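Extracellular invertase (Aspergillus kawachii, PDB 5XH8) probably hydrolyses the beta-fructofuranosidic bond of sucrose and, with high transfructosylation activity, transfers fructosyl units, probably building fructooligosaccharides such as 1-kestose. Local coordinates at residues Gly64-Thr69 against Gly82-Val87; Ala163-Ala168 against Gly198-Gly203; Leu379-Val384 against Leu411-Ile416; Lys454-Ser459 against Leu544-Ser549. All coordinates share one frame; numbering follows the deposited sequence.

Contact 1 (Gly64-Thr69 against Gly82-Val87)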
loop_
_atom_site.group_PDB
_atom_site.type_symbol
_atom_site.label_atom_id
_atom_site.label_comp_id
_atom_site.label_asym_id
_atom_site.label_seq_id
_atom_site.Cartn_x
_atom_site.Cartn_y
_atom_site.Cartn_z
ATOM N N GLY A 64 -0.268 13.734 14.775
ATOM C CA GLY A 64 -1.631 13.781 14.257
ATOM C C GLY A 64 -2.138 15.193 14.176
ATOM O O GLY A 64 -1.373 16.143 14.306
ATOM N N ILE A 65 -3.449 15.309 14.000
ATOM C CA ILE A 65 -4.102 16.557 13.636
ATOM C C ILE A 65 -5.076 16.886 14.768
ATOM O O ILE A 65 -5.879 16.028 15.165
ATOM C CB ILE A 65 -4.896 16.405 12.314
ATOM C CG1 ILE A 65 -3.992 15.925 11.171
ATOM C CG2 ILE A 65 -5.566 17.716 11.926
ATOM C CD1 ILE A 65 -4.745 15.473 9.922
ATOM N N SER A 66 -4.990 18.116 15.277
ATOM C CA SER A 66 -5.957 18.669 16.219
ATOM C C SER A 66 -6.859 19.677 15.504
ATOM O O SER A 66 -6.577 20.097 14.371
ATOM C CB SER A 66 -5.241 19.327 17.417
ATOM O OG SER A 66 -4.680 18.329 18.237
ATOM N N SER A 67 -7.934 20.068 16.178
ATOM C CA SER A 67 -8.978 20.876 15.560
ATOM C C SER A 67 -9.732 21.770 16.548
ATOM O O SER A 67 -9.756 21.537 17.753
ATOM C CB SER A 67 -9.954 19.953 14.800
ATOM O OG SER A 67 -10.844 20.687 13.991
ATOM N N ALA A 68 -10.326 22.818 15.998
ATOM C CA ALA A 68 -11.220 23.724 16.720
ATOM C C ALA A 68 -12.303 24.234 15.764
ATOM O O ALA A 68 -12.146 24.135 14.535
ATOM C CB ALA A 68 -10.431 24.906 17.275
ATOM N N THR A 69 -13.391 24.771 16.328
ATOM C CA THR A 69 -14.472 25.335 15.546
ATOM C C THR A 69 -14.612 26.824 15.808
ATOM O O THR A 69 -14.189 27.332 16.862
ATOM C CB THR A 69 -15.821 24.661 15.849
ATOM O OG1 THR A 69 -16.120 24.789 17.241
ATOM C CG2 THR A 69 -15.789 23.161 15.472
ATOM N N GLY A 82 -8.167 20.087 22.746
ATOM C CA GLY A 82 -6.960 20.219 21.988
ATOM C C GLY A 82 -6.325 18.918 21.578
ATOM O O GLY A 82 -5.432 18.950 20.764
ATOM N N ASN A 83 -6.777 17.794 22.125
ATOM C CA ASN A 83 -6.251 16.476 21.770
ATOM C C ASN A 83 -6.659 16.111 20.333
ATOM O O ASN A 83 -7.716 16.527 19.843
ATOM C CB ASN A 83 -6.714 15.391 22.748
ATOM C CG ASN A 83 -6.235 15.647 24.171
ATOM O OD1 ASN A 83 -7.020 15.670 25.112
ATOM N ND2 ASN A 83 -4.972 15.897 24.323
ATOM N N GLN A 84 -5.776 15.358 19.682
ATOM C CA GLN A 84 -5.821 15.160 18.241
ATOM C C GLN A 84 -7.100 14.400 17.853
ATOM O O GLN A 84 -7.580 13.547 18.608
ATOM C CB GLN A 84 -4.570 14.407 17.768
ATOM C CG GLN A 84 -3.271 15.224 17.782
ATOM C CD GLN A 84 -2.520 15.207 19.110
ATOM O OE1 GLN A 84 -3.097 14.935 20.139
ATOM N NE2 GLN A 84 -1.218 15.544 19.084
ATOM N N VAL A 85 -7.656 14.748 16.701
ATOM C CA VAL A 85 -8.838 14.070 16.153
ATOM C C VAL A 85 -8.465 12.804 15.377
ATOM O O VAL A 85 -9.341 12.005 15.006
ATOM C CB VAL A 85 -9.680 15.040 15.282
ATOM C CG1 VAL A 85 -9.949 16.313 16.055
ATOM C CG2 VAL A 85 -8.999 15.380 13.948
ATOM N N ILE A 86 -7.187 12.685 15.048
ATOM C CA ILE A 86 -6.636 11.500 14.400
ATOM C C ILE A 86 -5.147 11.430 14.759
ATOM O O ILE A 86 -4.479 12.462 14.770
ATOM C CB ILE A 86 -6.879 11.493 12.863
ATOM C CG1 ILE A 86 -6.417 10.181 12.220
ATOM C CG2 ILE A 86 -6.259 12.702 12.164
ATOM C CD1 ILE A 86 -6.842 10.048 10.757
ATOM N N VAL A 87 -4.656 10.215 15.028
ATOM C CA VAL A 87 -3.291 9.987 15.451
ATOM C C VAL A 87 -2.689 8.863 14.631
ATOM O O VAL A 87 -3.420 8.017 14.125
ATOM C CB VAL A 87 -3.196 9.653 16.975
ATOM C CG1 VAL A 87 -3.599 10.857 17.829
ATOM C CG2 VAL A 87 -4.033 8.439 17.371
HETATM O O HOH W 1 -8.271 19.026 18.869
#

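Contact 2 (Ala163-Ala168 against Gly198-Gly203)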
loop_
_atom_site.group_PDB
_atom_site.type_symbol
_atom_site.label_atom_id
_atom_site.label_comp_id
_atom_site.label_asym_id
_atom_site.label_seq_id
_atom_site.Cartn_x
_atom_site.Cartn_y
_atom_site.Cartn_z
ATOM N N ALA A 163 6.065 3.502 -11.501
ATOM C CA ALA A 163 7.507 3.754 -11.644
ATOM C C ALA A 163 7.965 5.218 -11.531
ATOM O O ALA A 163 9.127 5.521 -11.840
ATOM C CB ALA A 163 8.039 3.116 -12.931
ATOM N N TYR A 164 7.105 6.120 -11.044
ATOM C CA TYR A 164 7.532 7.508 -10.818
ATOM C C TYR A 164 8.470 7.541 -9.619
ATOM O O TYR A 164 8.166 6.964 -8.572
ATOM C CB TYR A 164 6.334 8.421 -10.569
ATOM C CG TYR A 164 5.598 8.891 -11.811
ATOM C CD1 TYR A 164 5.607 8.148 -13.008
ATOM C CD2 TYR A 164 4.868 10.084 -11.790
ATOM C CE1 TYR A 164 4.906 8.583 -14.136
ATOM C CE2 TYR A 164 4.158 10.525 -12.919
ATOM C CZ TYR A 164 4.188 9.776 -14.089
ATOM O OH TYR A 164 3.507 10.193 -15.222
ATOM N N ASN A 165 9.617 8.186 -9.791
ATOM C CA ASN A 165 10.622 8.327 -8.760
ATOM C C ASN A 165 10.410 9.697 -8.096
ATOM O O ASN A 165 11.060 10.722 -8.429
ATOM C CB ASN A 165 12.001 8.204 -9.399
ATOM C CG ASN A 165 13.124 8.302 -8.389
ATOM O OD1 ASN A 165 12.921 8.229 -7.182
ATOM N ND2 ASN A 165 14.328 8.467 -8.888
ATOM N N VAL A 166 9.431 9.727 -7.199
ATOM C CA VAL A 166 9.025 10.969 -6.552
ATOM C C VAL A 166 10.017 11.504 -5.507
ATOM O O VAL A 166 10.674 10.730 -4.827
ATOM C CB VAL A 166 7.646 10.834 -5.897
ATOM C CG1 VAL A 166 6.586 10.600 -6.967
ATOM C CG2 VAL A 166 7.648 9.739 -4.818
ATOM N N THR A 167 10.089 12.835 -5.380
ATOM C CA THR A 167 10.781 13.506 -4.283
ATOM C C THR A 167 9.940 13.513 -3.002
ATOM O O THR A 167 10.492 13.563 -1.892
ATOM C CB THR A 167 11.090 14.972 -4.612
ATOM O OG1 THR A 167 9.935 15.609 -5.174
ATOM C CG2 THR A 167 12.276 15.072 -5.589
ATOM N N ALA A 168 8.624 13.497 -3.206
ATOM C CA ALA A 168 7.594 13.615 -2.198
ATOM C C ALA A 168 6.275 13.328 -2.882
ATOM O O ALA A 168 6.133 13.545 -4.104
ATOM C CB ALA A 168 7.544 15.029 -1.626
ATOM N N GLY A 198 7.162 16.243 -6.371
ATOM C CA GLY A 198 7.997 16.405 -7.555
ATOM C C GLY A 198 8.600 15.087 -7.972
ATOM O O GLY A 198 8.266 14.029 -7.409
ATOM N N LEU A 199 9.500 15.153 -8.945
ATOM C CA LEU A 199 10.188 13.980 -9.454
ATOM C C LEU A 199 11.689 14.230 -9.422
ATOM O O LEU A 199 12.155 15.309 -9.790
ATOM C CB LEU A 199 9.724 13.660 -10.882
ATOM C CG LEU A 199 8.293 13.195 -11.070
ATOM C CD1 LEU A 199 7.934 13.081 -12.561
ATOM C CD2 LEU A 199 8.065 11.854 -10.384
ATOM N N HIS A 200 12.432 13.237 -8.959
ATOM C CA HIS A 200 13.882 13.319 -8.904
ATOM C C HIS A 200 14.432 13.573 -10.319
ATOM O O HIS A 200 13.939 12.995 -11.290
ATOM C CB HIS A 200 14.477 12.030 -8.336
ATOM C CG HIS A 200 14.344 11.904 -6.851
ATOM N ND1 HIS A 200 15.251 12.454 -5.977
ATOM C CD2 HIS A 200 13.416 11.279 -6.084
ATOM C CE1 HIS A 200 14.887 12.185 -4.736
ATOM N NE2 HIS A 200 13.774 11.478 -4.772
ATOM N N GLU A 201 15.414 14.470 -10.419
ATOM C CA GLU A 201 16.026 14.867 -11.706
ATOM C C GLU A 201 15.075 15.499 -12.710
ATOM O O GLU A 201 15.425 15.586 -13.875
ATOM C CB GLU A 201 16.696 13.674 -12.433
ATOM C CG GLU A 201 17.369 12.636 -11.579
ATOM C CD GLU A 201 18.277 13.236 -10.562
ATOM O OE1 GLU A 201 18.966 14.231 -10.882
ATOM O OE2 GLU A 201 18.291 12.716 -9.445
ATOM N N LYS A 202 13.874 15.901 -12.305
ATOM C CA LYS A 202 12.980 16.585 -13.212
ATOM C C LYS A 202 12.546 17.895 -12.582
ATOM O O LYS A 202 12.812 18.954 -13.156
ATOM C CB LYS A 202 11.792 15.715 -13.581
ATOM C CG LYS A 202 12.176 14.431 -14.293
ATOM C CD LYS A 202 10.928 13.696 -14.767
ATOM C CE LYS A 202 11.166 12.212 -15.062
ATOM N NZ LYS A 202 11.017 11.878 -16.509
ATOM N N GLY A 203 11.875 17.820 -11.421
ATOM C CA GLY A 203 11.549 18.990 -10.628
ATOM C C GLY A 203 10.205 18.897 -9.932
ATOM O O GLY A 203 9.494 17.880 -10.038
#

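Contact 3 (Leu379-Val384 against Leu411-Ile416)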
loop_
_atom_site.group_PDB
_atom_site.type_symbol
_atom_site.label_atom_id
_atom_site.label_comp_id
_atom_site.label_asym_id
_atom_site.label_seq_id
_atom_site.Cartn_x
_atom_site.Cartn_y
_atom_site.Cartn_z
ATOM N N LEU A 379 -7.608 41.250 -6.782
ATOM C CA LEU A 379 -7.513 42.665 -6.445
ATOM C C LEU A 379 -7.181 43.422 -7.718
ATOM O O LEU A 379 -6.267 43.022 -8.452
ATOM C CB LEU A 379 -6.433 42.930 -5.384
ATOM C CG LEU A 379 -6.108 44.413 -5.110
ATOM C CD1 LEU A 379 -7.318 45.133 -4.548
ATOM C CD2 LEU A 379 -4.932 44.566 -4.163
ATOM N N TYR A 380 -7.917 44.505 -7.974
ATOM C CA TYR A 380 -7.605 45.385 -9.113
ATOM C C TYR A 380 -7.005 46.693 -8.641
ATOM O O TYR A 380 -7.473 47.273 -7.665
ATOM C CB TYR A 380 -8.842 45.638 -9.967
ATOM C CG TYR A 380 -9.309 44.384 -10.662
ATOM C CD1 TYR A 380 -8.721 43.962 -11.856
ATOM C CD2 TYR A 380 -10.311 43.595 -10.106
ATOM C CE1 TYR A 380 -9.152 42.803 -12.488
ATOM C CE2 TYR A 380 -10.737 42.430 -10.731
ATOM C CZ TYR A 380 -10.153 42.047 -11.913
ATOM O OH TYR A 380 -10.570 40.899 -12.504
ATOM N N ILE A 381 -5.949 47.123 -9.323
ATOM C CA ILE A 381 -5.302 48.384 -9.044
ATOM C C ILE A 381 -5.533 49.310 -10.256
ATOM O O ILE A 381 -4.871 49.143 -11.291
ATOM C CB ILE A 381 -3.798 48.193 -8.823
ATOM C CG1 ILE A 381 -3.529 47.101 -7.769
ATOM C CG2 ILE A 381 -3.169 49.509 -8.393
ATOM C CD1 ILE A 381 -2.063 46.764 -7.635
ATOM N N PRO A 382 -6.475 50.273 -10.139
ATOM C CA PRO A 382 -6.753 51.146 -11.296
ATOM C C PRO A 382 -5.841 52.374 -11.386
ATOM O O PRO A 382 -5.119 52.700 -10.439
ATOM C CB PRO A 382 -8.222 51.546 -11.089
ATOM C CG PRO A 382 -8.430 51.480 -9.615
ATOM C CD PRO A 382 -7.454 50.470 -9.057
ATOM N N ASN A 383 -5.869 53.025 -12.547
ATOM C CA ASN A 383 -5.248 54.341 -12.741
ATOM C C ASN A 383 -3.738 54.347 -12.513
ATOM O O ASN A 383 -3.167 55.336 -12.060
ATOM C CB ASN A 383 -5.922 55.400 -11.846
ATOM C CG ASN A 383 -7.433 55.459 -12.025
ATOM O OD1 ASN A 383 -7.972 55.184 -13.096
ATOM N ND2 ASN A 383 -8.123 55.835 -10.969
ATOM N N VAL A 384 -3.097 53.240 -12.859
ATOM C CA VAL A 384 -1.652 53.102 -12.759
ATOM C C VAL A 384 -1.064 53.642 -14.052
ATOM O O VAL A 384 -1.593 53.372 -15.130
ATOM C CB VAL A 384 -1.249 51.613 -12.575
ATOM C CG1 VAL A 384 0.256 51.386 -12.763
ATOM C CG2 VAL A 384 -1.722 51.125 -11.207
ATOM N N LEU A 411 -4.283 47.200 -13.296
ATOM C CA LEU A 411 -3.513 46.022 -12.915
ATOM C C LEU A 411 -4.375 45.055 -12.134
ATOM O O LEU A 411 -5.369 45.449 -11.500
ATOM C CB LEU A 411 -2.295 46.403 -12.086
ATOM C CG LEU A 411 -1.210 47.253 -12.750
ATOM C CD1 LEU A 411 -0.037 47.400 -11.794
ATOM C CD2 LEU A 411 -0.758 46.658 -14.085
ATOM N N GLN A 412 -3.984 43.784 -12.202
ATOM C CA GLN A 412 -4.638 42.700 -11.473
ATOM C C GLN A 412 -3.586 41.941 -10.664
ATOM O O GLN A 412 -2.474 41.711 -11.141
ATOM C CB GLN A 412 -5.311 41.759 -12.462
ATOM C CG GLN A 412 -6.275 40.759 -11.854
ATOM C CD GLN A 412 -6.572 39.603 -12.795
ATOM O OE1 GLN A 412 -5.680 38.864 -13.203
ATOM N NE2 GLN A 412 -7.824 39.449 -13.139
ATOM N N THR A 413 -3.953 41.553 -9.443
ATOM C CA THR A 413 -3.074 40.781 -8.566
ATOM C C THR A 413 -3.912 40.040 -7.525
ATOM O O THR A 413 -5.154 40.165 -7.481
ATOM C CB THR A 413 -2.043 41.695 -7.878
ATOM O OG1 THR A 413 -1.013 40.910 -7.276
ATOM C CG2 THR A 413 -2.674 42.552 -6.816
ATOM N N LEU A 414 -3.241 39.268 -6.677
ATOM C CA LEU A 414 -3.941 38.577 -5.589
ATOM C C LEU A 414 -4.121 39.536 -4.404
ATOM O O LEU A 414 -3.148 40.097 -3.882
ATOM C CB LEU A 414 -3.192 37.315 -5.138
ATOM C CG LEU A 414 -3.898 36.527 -4.022
ATOM C CD1 LEU A 414 -5.154 35.854 -4.554
ATOM C CD2 LEU A 414 -2.967 35.515 -3.370
ATOM N N GLY A 415 -5.369 39.701 -4.001
ATOM C CA GLY A 415 -5.723 40.452 -2.804
ATOM C C GLY A 415 -5.573 39.569 -1.572
ATOM O O GLY A 415 -6.097 38.443 -1.547
ATOM N N ILE A 416 -4.834 40.080 -0.581
ATOM C CA ILE A 416 -4.563 39.420 0.697
ATOM C C ILE A 416 -4.972 40.399 1.795
ATOM O O ILE A 416 -4.368 41.456 1.917
ATOM C CB ILE A 416 -3.043 39.069 0.844
ATOM C CG1 ILE A 416 -2.542 38.250 -0.355
ATOM C CG2 ILE A 416 -2.793 38.333 2.164
ATOM C CD1 ILE A 416 -1.052 38.078 -0.442
#

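Contact 4 (Lys454-Ser459 against Leu544-Ser549)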
loop_
_atom_site.group_PDB
_atom_site.type_symbol
_atom_site.label_atom_id
_atom_site.label_comp_id
_atom_site.label_asym_id
_atom_site.label_seq_id
_atom_site.Cartn_x
_atom_site.Cartn_y
_atom_site.Cartn_z
ATOM N N LYS A 454 1.688 45.079 24.648
ATOM C CA LYS A 454 2.227 44.569 23.399
ATOM C C LYS A 454 1.143 43.840 22.537
ATOM O O LYS A 454 1.406 42.799 21.927
ATOM C CB LYS A 454 3.404 43.647 23.718
ATOM C CG LYS A 454 4.514 44.306 24.531
ATOM C CD LYS A 454 5.683 43.357 24.763
ATOM C CE LYS A 454 6.724 44.015 25.675
ATOM N NZ LYS A 454 7.854 43.100 25.979
ATOM N N PHE A 455 -0.052 44.419 22.490
ATOM C CA PHE A 455 -1.205 43.868 21.793
ATOM C C PHE A 455 -1.880 45.068 21.139
ATOM O O PHE A 455 -2.571 45.825 21.805
ATOM C CB PHE A 455 -2.151 43.159 22.773
ATOM C CG PHE A 455 -1.511 42.023 23.538
ATOM C CD1 PHE A 455 -0.875 42.248 24.766
ATOM C CD2 PHE A 455 -1.571 40.719 23.056
ATOM C CE1 PHE A 455 -0.295 41.199 25.480
ATOM C CE2 PHE A 455 -1.015 39.670 23.769
ATOM C CZ PHE A 455 -0.367 39.910 24.987
ATOM N N PHE A 456 -1.590 45.308 19.868
ATOM C CA PHE A 456 -2.152 46.461 19.183
ATOM C C PHE A 456 -2.156 46.309 17.683
ATOM O O PHE A 456 -1.396 45.514 17.136
ATOM C CB PHE A 456 -1.368 47.765 19.530
ATOM C CG PHE A 456 0.092 47.743 19.136
ATOM C CD1 PHE A 456 0.503 48.208 17.896
ATOM C CD2 PHE A 456 1.057 47.280 20.021
ATOM C CE1 PHE A 456 1.837 48.183 17.537
ATOM C CE2 PHE A 456 2.393 47.243 19.667
ATOM C CZ PHE A 456 2.792 47.698 18.424
ATOM N N VAL A 457 -2.994 47.122 17.037
ATOM C CA VAL A 457 -2.944 47.345 15.592
ATOM C C VAL A 457 -2.517 48.783 15.355
ATOM O O VAL A 457 -3.040 49.681 16.012
ATOM C CB VAL A 457 -4.325 47.175 14.908
ATOM C CG1 VAL A 457 -4.193 47.377 13.394
ATOM C CG2 VAL A 457 -4.941 45.820 15.247
ATOM N N LEU A 458 -1.587 48.986 14.425
ATOM C CA LEU A 458 -1.149 50.312 13.994
ATOM C C LEU A 458 -1.417 50.424 12.504
ATOM O O LEU A 458 -0.914 49.592 11.744
ATOM C CB LEU A 458 0.359 50.501 14.237
ATOM C CG LEU A 458 0.931 51.885 13.848
ATOM C CD1 LEU A 458 2.199 52.174 14.633
ATOM C CD2 LEU A 458 1.218 52.039 12.358
ATOM N N SER A 459 -2.195 51.426 12.089
ATOM C CA SER A 459 -2.444 51.712 10.658
ATOM C C SER A 459 -1.934 53.101 10.303
ATOM O O SER A 459 -2.112 54.042 11.082
ATOM C CB SER A 459 -3.933 51.686 10.315
ATOM O OG SER A 459 -4.630 50.812 11.154
ATOM N N LEU A 544 0.090 47.163 10.857
ATOM C CA LEU A 544 0.926 46.326 11.719
ATOM C C LEU A 544 0.005 45.743 12.777
ATOM O O LEU A 544 -0.713 46.487 13.437
ATOM C CB LEU A 544 2.033 47.141 12.400
ATOM C CG LEU A 544 3.298 47.522 11.628
ATOM C CD1 LEU A 544 3.019 48.010 10.227
ATOM C CD2 LEU A 544 4.066 48.591 12.393
ATOM N N VAL A 545 0.024 44.425 12.931
ATOM C CA VAL A 545 -0.701 43.761 14.006
ATOM C C VAL A 545 0.356 43.095 14.870
ATOM O O VAL A 545 1.079 42.196 14.404
ATOM C CB VAL A 545 -1.693 42.697 13.504
ATOM C CG1 VAL A 545 -2.517 42.134 14.667
ATOM C CG2 VAL A 545 -2.579 43.258 12.403
ATOM N N VAL A 546 0.439 43.529 16.125
ATOM C CA VAL A 546 1.376 42.973 17.077
ATOM C C VAL A 546 0.561 42.250 18.131
ATOM O O VAL A 546 -0.203 42.871 18.868
ATOM C CB VAL A 546 2.249 44.086 17.703
ATOM C CG1 VAL A 546 3.123 43.546 18.834
ATOM C CG2 VAL A 546 3.111 44.709 16.627
ATOM N N ASP A 547 0.729 40.932 18.198
ATOM C CA ASP A 547 0.030 40.106 19.174
ATOM C C ASP A 547 1.084 39.416 20.038
ATOM O O ASP A 547 1.458 38.241 19.828
ATOM C CB ASP A 547 -0.906 39.125 18.442
ATOM C CG ASP A 547 -1.814 38.389 19.358
ATOM O OD1 ASP A 547 -1.759 38.582 20.598
ATOM O OD2 ASP A 547 -2.609 37.582 18.832
ATOM N N ASN A 548 1.560 40.189 21.017
ATOM C CA ASN A 548 2.657 39.830 21.909
ATOM C C ASN A 548 3.977 39.661 21.147
ATOM O O ASN A 548 4.699 40.647 20.988
ATOM C CB ASN A 548 2.284 38.649 22.819
ATOM C CG ASN A 548 2.932 38.745 24.199
ATOM O OD1 ASN A 548 3.740 39.634 24.455
ATOM N ND2 ASN A 548 2.579 37.834 25.081
ATOM N N SER A 549 4.317 38.453 20.693
ATOM C CA SER A 549 5.502 38.226 19.866
ATOM C C SER A 549 5.192 37.989 18.392
ATOM O O SER A 549 6.114 37.872 17.595
ATOM C CB SER A 549 6.305 37.026 20.383
ATOM O OG SER A 549 5.591 35.806 20.268
#

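Contact 1 (Gly64-Thr69 against Gly82-Val87)
Ile65 and Ile86 form a single antiparallel bridge, closed by two backbone bonds: Ile65 N gives its proton to Ile86 O at 3.1 Å, and Val85 N gives its own to Ile65 O at 2.7 Å. Val85 and Ile86 together face Ile65, a classic beta bulge on the loop that follows strand 77-78. Gly64 CA approaches Ile86 O at 3.2 Å in a CA-H...O contact. One step on, Ser66 OG donates to Gly82 O at 2.7 Å; OG is anti to its own carbonyl carbon (chi1 -72°), and this puts the hydroxyl at the loop carbonyl and against Gln84 CG. A water accepts from Ser67 N and donates to Asn83 O. The apolar side is made by Ile65 and Ile86, lying side by side with Ile65 CD1 3.9 Å from Ile86 CG2, and by Ser67 CB against Val85 CG1. Leu44 of strand 37-47 packs on Ile65, Ser67 and Val85, while Gln84 NE2 bonds to His60 O. Since the loop lacks regular strand pairing here, a few polar grips, one hydroxyl and one water among them, replace the repeating bonds of a sheet and hold it along strand 65-70 in the GH32 propeller.

Contact 2 (Ala163-Ala168 against Gly198-Gly203)
Thr167 lays its methyl squarely over the imidazole of His200: CG2 stands 3.8 Å from the ring centroid, on the ring normal, a CH-pi contact. This pose comes from chi1 of 46°, which wedges OG1 between the backbone N and carbonyl carbon and turns CG2 to the ring; OG1 itself is hydrogen-bonded to Asn246 OD1. The backbone carbonyl of Val166 meets the same imidazole near its plane, at the edge, with Val166 O 3.1 Å from His200 CD2. Asn165 reaches across at about a right angle, its extended first torsion (chi1 -178°) carrying the amide to the histidine, where Asn165 OD1 lies 3.3 Å from His200 CD2 and the amide and ring planes are 26° apart. His200 ND1 is hydrogen-bonded to a bound glycerol, probably from the crystallisation liquor, whose same oxygen also accepts from Glu201 N.

The backbones meet where strand 166-176 begins and strand 191-199 ends, neighbours in one four-stranded antiparallel blade of the GH32 beta-propeller. His200 N donates to Asn165 O at 2.9 Å, almost straight, and Thr167 N to Gly198 O at 3.0 Å, this donor standing well above the carbonyl plane. Beyond Leu199 the chain turns through a classic beta bulge, Lys202 and Gly203 both facing Leu199, whose O accepts from both their amides.

Leu199 CD2 touches Tyr164 CB at 3.8 Å and Val166 CG1 at 3.9 Å. Gln224 of strand 219-227 packs against both Tyr164 and Leu199.

Contact 3 (Leu379-Val384 against Leu411-Ile416)
Leu411 O receives the proton of Ile381 N at 2.8 Å, the donor standing above the carbonyl plane, and the same oxygen is approached by Tyr380 CA at 3.3 Å in a CA-H...O contact. Leu411 N returns a bond to Ile381 O, nearly straight at the hydrogen. Two residues along, Leu379 and Thr413 exchange a second pair: Leu379 N to Thr413 O at 2.8 Å and Thr413 N to Leu379 O at 2.9 Å. Between these two hydrogen-bonded pairs, Tyr380 and Gln412 form a non-hydrogen-bonded one, and the strand axes run antiparallel at 149°. Strands 366-385 and 408-418 are thus neighbours in the mixed sheet that also holds strands 37-47 and 54-60 of the propeller.

Tyr380 and Gln412 lie side by side on one face, pointing the same way, with ring and amide planes 52° apart. With chi1 near trans (-167°), Gln412 runs along the phenol, its CG 3.6 Å from Tyr380 CE1. Val400 of the adjoining strand 398-403 packs on both.

The other face carries Leu379, Ile381, Leu411 and Thr413. Ile381 CB meets Leu411 CB at 4.0 Å, and Val384 crosses Leu411 at about a right angle, both its methyls against CD1. Leu379 lies alongside Thr413, CD2 to the methyl CG2, whereas Thr413 OG1 turns to a hydrogen bond with Ser396 O. Arg558 packs on Leu379 and Ile381. Gly415 CA comes 3.6 Å from Leu379 CB.

The four mutual bonds satisfy these amides and carbonyls inside a largely buried strand pair, with mainly aliphatic packing on one face and a phenol beside an amide side chain on the other.

Contact 4 (Lys454-Ser459 against Leu544-Ser549)
Val546 packs against one face of the Phe456 ring: its CB is 3.9 Å from the ring centroid in a CH-pi contact, offset toward the rim, and Val546 CG2 comes 3.5 Å from Phe456 CZ. Phe456 holds CG between its backbone N and carbonyl carbon (chi1 61°), which lays the ring alongside the valine. Leu458 CB and Leu544 CB continue this face at 4.2 Å; Ile575 and Phe477 from the facing sheet pack on it. Val457 and Val545 lie on the reverse face, against Leu426 of helix 420-426.

Paired amides join the strands: Phe456 with Val546 and Leu458 with Leu544 each exchange two bonds, and Asn548 N donates to Lys454 O at 2.8 Å as the pairing ends. There Phe455 takes Asn548 CA over one ring face and Asp547 OD1 near its plane at the edge, 3.3 Å from Phe455 CD2. Arg29 adds a cation-pi contact to this ring. Asp547 is held by His31 and the backbone amides of Arg29 and Ala30, while Lys454 NZ runs out to Ser567 and Tyr569 O.

Such antiparallel strands, with an apolar face turned to a second sheet, are typical of the C-terminal beta-sandwich of GH32 enzymes.

In the fold
Along the chain the four contacts follow in series, none enclosing another. Contacts 1 and 2 belong to the propeller, in different sheets, with centres 31 Å apart. Contact 1 and contact 3 reach the same mixed sheet from opposite sides of the chain's centre, 38 Å between centres: strand 65-70 links through 54-60 and 37-47 to strand 366-385, so the start and the end of the propeller region meet in one sheet. Contact 4 lies in the C-terminal sandwich, its centre 26 Å from that of contact 3 and 43 Å from that of contact 2. Contact 3, whose strand 408-418 leads on to helix 420-426, thus stands near the passage from propeller to sandwich.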